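PDB 6L85: phosphate transporter from Thermotoga maritima MSB8, which probably imports inorganic phosphate across the cell membrane, driven by sodium ions that it binds. Local coordinates for residues T2-A7 against A268-A273; L10-A15 against L289-I294; R222-E227 against E236-R241. All blocks are in the same frame, centred on the assembly; numbering follows the deposited sequence.

In the fold
Interactions 1 and 2 share helix 2-32, which meets helix 260-275 near its start and, about 13 Å further on between contact centres, the following helix 286-302. Interaction 1 lies toward the periphery and is purely aliphatic, valine, isoleucine, leucine and alanine meeting between antiparallel helices with axes about 10 Å apart. Interaction 2 is the buried one, where glycine and alanine let the helices draw closer and backbone takes over part of the packing. Interaction 3, about 50 Å from interaction 1 centre to centre, joins helices 199-224 and 231-258. There a leucine at a surface corner touches an asparagine amide and an arginine's carbon root, with valine and isoleucine buried beneath.

Interaction 1 of 3, residues T2-A7 against A268-A273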
# COMPACT_ATOMS: atom_id res chain seq x y z
N THR B 2 4.35 21.80 27.67
CA THR B 2 2.90 21.94 27.86
C THR B 2 2.24 22.43 26.58
O THR B 2 1.16 21.95 26.20
CB THR B 2 2.60 22.89 29.03
OG1 THR B 2 3.09 22.33 30.25
CG2 THR B 2 1.10 23.09 29.18
N ILE B 3 2.88 23.37 25.88
CA ILE B 3 2.31 23.84 24.62
C ILE B 3 2.26 22.70 23.60
O ILE B 3 1.31 22.62 22.81
CB ILE B 3 3.07 25.07 24.07
CG1 ILE B 3 2.32 25.67 22.89
CG2 ILE B 3 4.45 24.69 23.58
CD1 ILE B 3 1.19 26.56 23.29
N LEU B 4 3.24 21.79 23.62
CA LEU B 4 3.20 20.64 22.72
C LEU B 4 2.03 19.71 23.04
O LEU B 4 1.36 19.20 22.14
CB LEU B 4 4.52 19.88 22.77
CG LEU B 4 5.68 20.63 22.12
CD1 LEU B 4 6.91 19.74 21.91
CD2 LEU B 4 5.21 21.22 20.81
N ILE B 5 1.75 19.52 24.33
CA ILE B 5 0.65 18.66 24.74
C ILE B 5 -0.68 19.27 24.32
O ILE B 5 -1.58 18.57 23.82
CB ILE B 5 0.69 18.44 26.26
CG1 ILE B 5 1.90 17.58 26.62
CG2 ILE B 5 -0.62 17.83 26.76
CD1 ILE B 5 2.48 17.87 28.00
N ILE B 6 -0.84 20.58 24.53
CA ILE B 6 -2.07 21.26 24.13
C ILE B 6 -2.23 21.20 22.61
O ILE B 6 -3.34 20.99 22.11
CB ILE B 6 -2.09 22.70 24.67
CG1 ILE B 6 -2.32 22.69 26.18
CG2 ILE B 6 -3.15 23.54 23.99
CD1 ILE B 6 -1.98 24.00 26.86
N ALA B 7 -1.14 21.39 21.87
CA ALA B 7 -1.19 21.25 20.42
C ALA B 7 -1.61 19.85 20.01
O ALA B 7 -2.41 19.68 19.09
CB ALA B 7 0.17 21.60 19.81
N ALA B 268 3.07 24.09 12.71
CA ALA B 268 3.55 25.44 12.98
C ALA B 268 3.93 25.57 14.45
O ALA B 268 4.96 26.17 14.79
CB ALA B 268 2.50 26.47 12.57
N VAL B 269 3.11 24.99 15.34
CA VAL B 269 3.45 25.03 16.77
C VAL B 269 4.75 24.26 17.05
O VAL B 269 5.62 24.74 17.79
CB VAL B 269 2.29 24.49 17.62
CG1 VAL B 269 2.70 24.43 19.06
CG2 VAL B 269 1.04 25.36 17.42
N MET B 270 4.89 23.06 16.47
CA MET B 270 6.12 22.29 16.65
C MET B 270 7.34 23.03 16.12
O MET B 270 8.41 23.01 16.73
CB MET B 270 5.99 20.92 15.97
CG MET B 270 4.88 20.05 16.58
SD MET B 270 4.69 18.50 15.69
CE MET B 270 6.32 17.81 16.00
N ILE B 271 7.22 23.66 14.95
CA ILE B 271 8.35 24.35 14.35
C ILE B 271 8.76 25.53 15.22
O ILE B 271 9.95 25.76 15.42
CB ILE B 271 8.03 24.78 12.91
CG1 ILE B 271 7.96 23.56 11.99
CG2 ILE B 271 9.10 25.70 12.38
CD1 ILE B 271 7.26 23.85 10.66
N VAL B 272 7.79 26.26 15.78
CA VAL B 272 8.18 27.38 16.63
C VAL B 272 8.83 26.87 17.93
O VAL B 272 9.90 27.36 18.32
CB VAL B 272 6.98 28.32 16.90
CG1 VAL B 272 7.34 29.40 17.93
CG2 VAL B 272 6.55 29.03 15.61
N ALA B 273 8.23 25.86 18.58
CA ALA B 273 8.84 25.30 19.80
C ALA B 273 10.23 24.74 19.55
O ALA B 273 11.10 24.82 20.43
CB ALA B 273 7.96 24.20 20.39
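Val269 meets helix 2-32 through a single methyl. Its CG1 lies 3.9 Å from Ala7 CB and 4.0 Å from Ile3 CG1, so it is shared by two residues one helical turn apart. The valine owes this reach to its first torsion (chi1 176°), which sets CG1 anti to the backbone N and carries it across to the neighbouring helix. The Ile3 and Val269 side chains meet at a slant, methylene to methyl. Leu4 makes the second half of the contact with the end of one branch: CD2 stands 4.1 Å from Ala273 CB and touches Met270 more loosely, 4.4 Å from its CG.

Behind these groups, the two segments run nearly antiparallel, at 170°, with their axes 10.1 Å apart at closest approach. Within each helix a backbone bond fixes the spacing of the residues involved: Ala7 N gives to Ile3 O, and Ala273 N to Val269 O. Helix 76-99 covers the same side, since Ile3 also packs on Leu84 and Val269 on Ala83, while Met270 leans on Pro285 in the link to helix 286-302.

Every atom that bridges the gap is aliphatic carbon. Nothing directional locks the helices together, so this pairing near the amino end of the chain rests on shape and dispersion.

Interaction 2 of 3, residues L10-A15 against L289-I294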
# COMPACT_ATOMS: atom_id res chain seq x y z
N LEU B 10 -5.43 19.53 20.73
CA LEU B 10 -6.25 20.33 19.84
C LEU B 10 -6.17 19.83 18.40
O LEU B 10 -7.19 19.77 17.70
CB LEU B 10 -5.82 21.80 19.94
CG LEU B 10 -6.22 22.48 21.26
CD1 LEU B 10 -5.70 23.92 21.35
CD2 LEU B 10 -7.73 22.43 21.42
N GLY B 11 -4.97 19.46 17.94
CA GLY B 11 -4.84 18.89 16.61
C GLY B 11 -5.58 17.57 16.50
O GLY B 11 -6.20 17.27 15.47
N PHE B 12 -5.57 16.78 17.57
CA PHE B 12 -6.32 15.53 17.54
C PHE B 12 -7.81 15.80 17.41
O PHE B 12 -8.50 15.14 16.64
CB PHE B 12 -6.04 14.69 18.79
CG PHE B 12 -6.81 13.43 18.80
CD1 PHE B 12 -6.30 12.29 18.18
CD2 PHE B 12 -8.07 13.38 19.36
CE1 PHE B 12 -7.03 11.13 18.15
CE2 PHE B 12 -8.81 12.23 19.33
CZ PHE B 12 -8.30 11.10 18.72
N ILE B 13 -8.32 16.76 18.19
CA ILE B 13 -9.75 17.06 18.12
C ILE B 13 -10.14 17.58 16.73
O ILE B 13 -11.16 17.18 16.16
CB ILE B 13 -10.11 18.07 19.23
CG1 ILE B 13 -9.95 17.40 20.60
CG2 ILE B 13 -11.52 18.63 19.02
CD1 ILE B 13 -10.24 18.34 21.78
N MET B 14 -9.32 18.46 16.17
CA MET B 14 -9.58 18.94 14.82
C MET B 14 -9.60 17.78 13.81
O MET B 14 -10.49 17.70 12.96
CB MET B 14 -8.53 19.98 14.44
CG MET B 14 -8.65 20.48 13.04
SD MET B 14 -10.07 21.59 12.84
CE MET B 14 -10.06 21.76 11.07
N ALA B 15 -8.60 16.88 13.89
CA ALA B 15 -8.52 15.75 12.96
C ALA B 15 -9.73 14.83 13.11
O ALA B 15 -10.31 14.37 12.11
CB ALA B 15 -7.21 14.99 13.21
N LEU B 289 1.78 14.73 10.86
CA LEU B 289 0.97 14.02 9.87
C LEU B 289 0.38 12.75 10.46
O LEU B 289 -0.75 12.37 10.12
CB LEU B 289 1.81 13.69 8.66
CG LEU B 289 2.27 14.89 7.87
CD1 LEU B 289 3.31 14.43 6.84
CD2 LEU B 289 1.06 15.54 7.18
N LEU B 290 1.13 12.08 11.35
CA LEU B 290 0.66 10.84 11.97
C LEU B 290 -0.48 11.12 12.93
O LEU B 290 -1.47 10.38 12.95
CB LEU B 290 1.82 10.16 12.71
CG LEU B 290 2.76 9.22 11.97
CD1 LEU B 290 3.02 9.67 10.59
CD2 LEU B 290 4.07 9.13 12.74
N LEU B 291 -0.36 12.19 13.73
CA LEU B 291 -1.44 12.60 14.62
C LEU B 291 -2.68 12.95 13.83
O LEU B 291 -3.79 12.51 14.16
CB LEU B 291 -0.98 13.79 15.47
CG LEU B 291 -2.01 14.61 16.25
CD1 LEU B 291 -2.51 13.86 17.46
CD2 LEU B 291 -1.42 15.97 16.69
N GLY B 292 -2.52 13.74 12.76
CA GLY B 292 -3.66 14.07 11.93
C GLY B 292 -4.31 12.84 11.32
O GLY B 292 -5.54 12.71 11.31
N GLY B 293 -3.50 11.90 10.82
CA GLY B 293 -4.05 10.69 10.22
C GLY B 293 -4.81 9.85 11.23
O GLY B 293 -5.94 9.44 10.97
N ILE B 294 -4.21 9.61 12.40
CA ILE B 294 -4.88 8.82 13.44
C ILE B 294 -6.18 9.48 13.85
O ILE B 294 -7.20 8.81 14.04
CB ILE B 294 -3.98 8.61 14.68
CG1 ILE B 294 -2.64 7.96 14.33
CG2 ILE B 294 -4.69 7.74 15.68
CD1 ILE B 294 -2.76 6.87 13.39
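The backbone bond from Ala15 N to Gly11 O, 2.9 Å long, ties together two residues that both face helix 286-302 and sets their spacing along helix 2-32. Ala15 makes the nearest approach: its CB comes 3.4 Å from Gly292 O and also touches Gly292 CA, so a methyl rests directly against backbone. One turn earlier, Gly11 presents only main chain, and Leu291 CD2 fits over it, 4.5 Å from Gly11 C; a CB on Gly11 would crowd that methyl.

Gly11 and Ala15 form a GxxxA pattern, the small-xxx-small arrangement in which small residues four apart on one helix face bring two membrane helices close together. The axes here approach to 8.2 Å and cross at -42°, with Ala15 and Gly292 marking the tightest point, their CA atoms 5.2 Å apart. Further along, the same helix supplies Asn21 and Asp22 to one sodium site and Thr29 to another.

Leu291 fills the flank. With CG anti to the backbone N (chi1 166°) the side chain reaches across, and its other methyl, CD1, settles 3.9 Å from Phe12 CB. That methyl also lies at the edge of the Phe12 ring, near the ring plane, 4.2 Å from Phe12 CD1; the leucine lies roughly perpendicular to the phenylalanine side chain. Beyond this pair, Leu290 and Ile294 turn to the dimer interface, packing on Leu204 and Val212 of the second subunit.

Interaction 3 of 3, residues R222-E227 against E236-R241; sequences RKLINE and ENVFKR
Leu224 CB begins the contact 3.8 Å from Val238 CG2, the two side chains lying alongside and pointing opposite ways. CG, set anti to the backbone N (chi1 -151°), carries the fork across to the other segment and already touches Asn237 as well as the valine. CD1 goes to the amide, 3.7 Å from Asn237 ND2, and CD2 goes to Arg241, 3.5 Å from its CG and almost as near its CB. The arginine contributes its aliphatic root here, CB and CG.

The site is the corner where helix 199-224 gives way, over a short link, to helix 231-258. A type I beta turn from Leu224 to Glu227 starts the reversal, with Glu227 N bonded to Leu224 O at 3.0 Å. Further along, helix 231-258 supplies Gln243 and Ser247 to a sodium site. Cut back to an alanine, Leu224 would probably leave a gap between Asn237 and Arg241 and strip the arginine's CB and CG of their apolar cover.

On the buried side, Ile225 CD1 presses on Val238 CG2 at 3.4 Å, the side chains slanted against each other. Helix 167-194 closes over both, Ser171 against Ile225 and Ile175 against Val238.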
# COMPACT_ATOMS: atom_id res chain seq x y z
N ARG B 222 -14.03 -10.06 -15.48
CA ARG B 222 -14.46 -11.21 -16.28
C ARG B 222 -15.26 -12.18 -15.44
O ARG B 222 -16.30 -12.69 -15.87
CB ARG B 222 -13.26 -11.93 -16.88
CG ARG B 222 -12.71 -11.32 -18.13
CD ARG B 222 -11.46 -12.09 -18.55
NE ARG B 222 -11.77 -13.24 -19.39
CZ ARG B 222 -11.85 -14.49 -18.96
NH1 ARG B 222 -11.64 -14.78 -17.68
NH2 ARG B 222 -12.13 -15.47 -19.82
N LYS B 223 -14.79 -12.46 -14.23
CA LYS B 223 -15.56 -13.32 -13.33
C LYS B 223 -16.92 -12.70 -13.00
O LYS B 223 -17.97 -13.32 -13.20
CB LYS B 223 -14.76 -13.60 -12.06
CG LYS B 223 -15.31 -14.71 -11.22
CD LYS B 223 -14.47 -15.96 -11.39
CE LYS B 223 -15.31 -17.20 -11.15
NZ LYS B 223 -14.61 -18.38 -11.73
N LEU B 224 -16.91 -11.46 -12.51
CA LEU B 224 -18.14 -10.84 -11.98
C LEU B 224 -19.21 -10.70 -13.05
O LEU B 224 -20.41 -10.84 -12.77
CB LEU B 224 -17.80 -9.47 -11.41
CG LEU B 224 -18.64 -8.91 -10.27
CD1 LEU B 224 -19.15 -10.03 -9.40
CD2 LEU B 224 -17.78 -7.95 -9.48
N ILE B 225 -18.81 -10.39 -14.28
CA ILE B 225 -19.74 -10.09 -15.35
C ILE B 225 -20.60 -11.29 -15.71
O ILE B 225 -21.62 -11.12 -16.39
CB ILE B 225 -18.93 -9.56 -16.55
CG1 ILE B 225 -19.78 -8.62 -17.42
CG2 ILE B 225 -18.36 -10.70 -17.36
CD1 ILE B 225 -20.42 -7.51 -16.65
N ASN B 226 -20.23 -12.49 -15.25
CA ASN B 226 -20.94 -13.73 -15.50
C ASN B 226 -22.00 -14.05 -14.45
O ASN B 226 -22.66 -15.08 -14.57
CB ASN B 226 -19.97 -14.91 -15.56
CG ASN B 226 -19.01 -14.84 -16.74
OD1 ASN B 226 -19.32 -14.20 -17.76
ND2 ASN B 226 -17.85 -15.48 -16.61
N GLU B 227 -22.16 -13.22 -13.42
CA GLU B 227 -23.12 -13.55 -12.36
C GLU B 227 -24.55 -13.18 -12.71
O GLU B 227 -25.48 -13.70 -12.08
CB GLU B 227 -22.73 -12.86 -11.05
CG GLU B 227 -21.39 -13.31 -10.48
CD GLU B 227 -21.35 -13.25 -8.96
OE1 GLU B 227 -22.34 -13.65 -8.31
OE2 GLU B 227 -20.32 -12.80 -8.42
N GLU B 236 -24.14 -3.13 -14.20
CA GLU B 236 -24.30 -2.37 -12.97
C GLU B 236 -23.79 -3.14 -11.77
O GLU B 236 -23.30 -2.54 -10.82
CB GLU B 236 -25.75 -1.95 -12.76
CG GLU B 236 -26.14 -0.81 -13.70
CD GLU B 236 -25.42 0.51 -13.39
OE1 GLU B 236 -25.34 0.88 -12.20
OE2 GLU B 236 -24.96 1.19 -14.34
N ASN B 237 -23.88 -4.48 -11.81
CA ASN B 237 -23.34 -5.28 -10.72
C ASN B 237 -21.81 -5.14 -10.64
O ASN B 237 -21.24 -5.00 -9.55
CB ASN B 237 -23.76 -6.73 -10.93
CG ASN B 237 -23.40 -7.60 -9.78
OD1 ASN B 237 -23.87 -7.39 -8.65
ND2 ASN B 237 -22.54 -8.59 -10.03
N VAL B 238 -21.16 -5.14 -11.80
CA VAL B 238 -19.72 -4.94 -11.84
C VAL B 238 -19.35 -3.53 -11.35
O VAL B 238 -18.41 -3.36 -10.56
CB VAL B 238 -19.20 -5.22 -13.26
CG1 VAL B 238 -17.78 -4.78 -13.40
CG2 VAL B 238 -19.29 -6.71 -13.54
N PHE B 239 -20.07 -2.50 -11.81
CA PHE B 239 -19.82 -1.17 -11.28
C PHE B 239 -20.07 -1.10 -9.79
O PHE B 239 -19.39 -0.36 -9.08
CB PHE B 239 -20.68 -0.13 -12.00
CG PHE B 239 -20.07 0.39 -13.25
CD1 PHE B 239 -18.95 1.20 -13.21
CD2 PHE B 239 -20.60 0.04 -14.48
CE1 PHE B 239 -18.38 1.67 -14.39
CE2 PHE B 239 -20.04 0.52 -15.65
CZ PHE B 239 -18.93 1.33 -15.61
N LYS B 240 -21.05 -1.87 -9.29
CA LYS B 240 -21.37 -1.86 -7.87
C LYS B 240 -20.19 -2.34 -7.05
O LYS B 240 -19.92 -1.82 -5.96
CB LYS B 240 -22.58 -2.74 -7.60
CG LYS B 240 -22.87 -2.93 -6.15
CD LYS B 240 -23.97 -3.94 -5.95
CE LYS B 240 -24.77 -3.63 -4.71
NZ LYS B 240 -25.77 -4.72 -4.48
N ARG B 241 -19.49 -3.36 -7.54
CA ARG B 241 -18.32 -3.80 -6.80
C ARG B 241 -17.13 -2.85 -7.00
O ARG B 241 -16.41 -2.57 -6.04
CB ARG B 241 -17.98 -5.23 -7.18
CG ARG B 241 -19.07 -6.24 -6.76
CD ARG B 241 -19.00 -6.55 -5.25
NE ARG B 241 -17.63 -6.77 -4.80
CZ ARG B 241 -17.27 -6.97 -3.53
NH1 ARG B 241 -18.19 -6.96 -2.57
NH2 ARG B 241 -15.99 -7.16 -3.21